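Local coordinates for type III Pentaketide Synthase (Neurospora crassa, PDB 3EUO), which probably acts as an acyltransferase of the chalcone and stilbene synthase family, building pentaketides as a type III polyketide synthase, at residues S337-L342 and C374-R379. Numbering follows the deposited sequence.
Sequences SVLNRL and CMLKRR
With CG anti to the carbonyl carbon (chi1 -71° in Leu339, -55° in Leu376), the ends of the two side chains meet tip to tip. Leu376 CD1 comes to 3.4 Å from Leu339 CD2, closer than usual van der Waals contact, and touches Leu339 CD1 less closely. This buried apolar pair bridges helix and strand backbones whose CA atoms, at Leu339 and Leu376, stay 10.0 Å apart. Two residues along the strand, Arg378 faces Leu342, three residues on in the helix, across a similar gap; its chain, extended from CG to NE, brings the guanidinium obliquely up to the carbonyl of Leu342. A water molecule links the two groups: it donates to Leu342 O at 2.8 Å and accepts from Arg378 NH1 at 3.2 Å, lying in the guanidinium plane at its edge. The main polar partner of Arg378 is Asp348, whose OD1 forms a salt bridge with Arg378 NH2. Leu342 CG lies 4.1 Å from Arg378 NH1, beside this water-mediated link. The contact lays helix 334-342 against strand 370-378 in the central mixed sheet of the thiolase-like fold, with Leu339 also touching Leu8 of strand 4-11 and Leu376 touching Leu226 of the adjacent antiparallel strand 224-233.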
loop_
_atom_site.group_PDB
_atom_site.type_symbol
_atom_site.label_atom_id
_atom_site.label_comp_id
_atom_site.label_asym_id
_atom_site.label_seq_id
_atom_site.Cartn_x
_atom_site.Cartn_y
_atom_site.Cartn_z
ATOM N N SER A 337 -4.167 11.389 16.080
ATOM C CA SER A 337 -3.827 11.782 17.441
ATOM C C SER A 337 -4.251 13.228 17.706
ATOM O O SER A 337 -4.833 13.523 18.753
ATOM C CB SER A 337 -2.329 11.597 17.695
ATOM O OG SER A 337 -2.010 11.858 19.044
ATOM N N VAL A 338 -3.967 14.108 16.744
ATOM C CA VAL A 338 -4.453 15.497 16.766
ATOM C C VAL A 338 -5.995 15.582 16.823
ATOM O O VAL A 338 -6.551 16.277 17.682
ATOM C CB VAL A 338 -3.880 16.310 15.577
ATOM C CG1 VAL A 338 -4.514 17.700 15.494
ATOM C CG2 VAL A 338 -2.349 16.417 15.689
ATOM N N LEU A 339 -6.682 14.858 15.938
ATOM C CA LEU A 339 -8.150 14.856 15.937
ATOM C C LEU A 339 -8.774 14.299 17.225
ATOM O O LEU A 339 -9.826 14.791 17.682
ATOM C CB LEU A 339 -8.699 14.120 14.713
ATOM C CG LEU A 339 -8.512 14.838 13.379
ATOM C CD1 LEU A 339 -8.812 13.864 12.263
ATOM C CD2 LEU A 339 -9.415 16.069 13.280
ATOM N N ASN A 340 -8.125 13.291 17.809
ATOM C CA ASN A 340 -8.553 12.740 19.088
ATOM C C ASN A 340 -8.377 13.771 20.205
ATOM O O ASN A 340 -9.276 13.993 21.020
ATOM C CB ASN A 340 -7.762 11.465 19.405
ATOM C CG ASN A 340 -8.297 10.728 20.624
ATOM O OD1 ASN A 340 -9.507 10.548 20.776
ATOM N ND2 ASN A 340 -7.395 10.296 21.493
ATOM N N ARG A 341 -7.215 14.412 20.228
ATOM C CA ARG A 341 -6.909 15.388 21.275
ATOM C C ARG A 341 -7.783 16.640 21.160
ATOM O O ARG A 341 -8.177 17.215 22.175
ATOM C CB ARG A 341 -5.422 15.755 21.241
ATOM C CG ARG A 341 -4.963 16.746 22.311
ATOM C CD ARG A 341 -4.791 16.095 23.680
ATOM N NE ARG A 341 -4.109 17.003 24.602
ATOM C CZ ARG A 341 -4.587 17.400 25.777
ATOM N NH1 ARG A 341 -5.755 16.956 26.217
ATOM N NH2 ARG A 341 -3.879 18.233 26.526
ATOM N N LEU A 342 -8.089 17.049 19.930
ATOM C CA LEU A 342 -8.867 18.269 19.686
ATOM C C LEU A 342 -10.204 18.265 20.415
ATOM O O LEU A 342 -10.660 19.306 20.892
ATOM C CB LEU A 342 -9.087 18.484 18.182
ATOM C CG LEU A 342 -9.825 19.749 17.720
ATOM C CD1 LEU A 342 -9.073 21.016 18.100
ATOM C CD2 LEU A 342 -10.072 19.704 16.219
ATOM N N CYS A 374 -8.880 17.837 4.553
ATOM C CA CYS A 374 -10.253 17.386 4.719
ATOM C C CYS A 374 -11.053 18.417 5.504
ATOM O O CYS A 374 -10.488 19.211 6.271
ATOM C CB CYS A 374 -10.300 16.017 5.407
ATOM S SG CYS A 374 -9.723 15.999 7.112
ATOM N N MET A 375 -12.363 18.419 5.284
ATOM C CA MET A 375 -13.263 19.236 6.082
ATOM C C MET A 375 -14.129 18.332 6.946
ATOM O O MET A 375 -14.836 17.465 6.426
ATOM C CB MET A 375 -14.150 20.110 5.189
ATOM C CG MET A 375 -15.077 21.050 5.976
ATOM S SD MET A 375 -14.251 22.392 6.867
ATOM C CE MET A 375 -13.977 23.513 5.497
ATOM N N LEU A 376 -14.067 18.549 8.257
ATOM C CA LEU A 376 -14.878 17.812 9.215
ATOM C C LEU A 376 -15.880 18.741 9.874
ATOM O O LEU A 376 -15.594 19.923 10.093
ATOM C CB LEU A 376 -14.006 17.168 10.295
ATOM C CG LEU A 376 -12.874 16.252 9.823
ATOM C CD1 LEU A 376 -11.922 15.938 10.966
ATOM C CD2 LEU A 376 -13.437 14.973 9.225
ATOM N N LYS A 377 -17.057 18.205 10.166
ATOM C CA LYS A 377 -18.029 18.897 10.996
ATOM C C LYS A 377 -17.991 18.217 12.354
ATOM O O LYS A 377 -18.149 17.000 12.458
ATOM C CB LYS A 377 -19.435 18.848 10.375
ATOM C CG LYS A 377 -20.490 19.662 11.133
ATOM C CD LYS A 377 -21.818 19.683 10.384
ATOM C CE LYS A 377 -22.864 20.530 11.113
ATOM N NZ LYS A 377 -23.528 19.770 12.207
ATOM N N ARG A 378 -17.744 19.002 13.391
ATOM C CA ARG A 378 -17.678 18.470 14.732
ATOM C C ARG A 378 -19.067 18.477 15.367
ATOM O O ARG A 378 -19.721 19.524 15.421
ATOM C CB ARG A 378 -16.688 19.282 15.564
ATOM C CG ARG A 378 -16.538 18.789 16.989
ATOM C CD ARG A 378 -15.434 19.537 17.679
ATOM N NE ARG A 378 -15.411 19.282 19.114
ATOM C CZ ARG A 378 -14.484 19.763 19.939
ATOM N NH1 ARG A 378 -13.503 20.532 19.474
ATOM N NH2 ARG A 378 -14.547 19.477 21.231
ATOM N N ARG A 379 -19.509 17.307 15.830
ATOM C CA ARG A 379 -20.787 17.186 16.541
ATOM C C ARG A 379 -20.688 17.816 17.928
ATOM O O ARG A 379 -19.700 17.624 18.644
ATOM C CB ARG A 379 -21.215 15.721 16.673
ATOM C CG ARG A 379 -21.319 14.948 15.355
ATOM C CD ARG A 379 -22.727 14.949 14.774
ATOM N NE ARG A 379 -22.824 14.062 13.613
ATOM C CZ ARG A 379 -23.415 12.869 13.606
ATOM N NH1 ARG A 379 -23.991 12.385 14.705
ATOM N NH2 ARG A 379 -23.433 12.154 12.485
HETATM O O HOH W 1 -11.298 21.963 21.300
#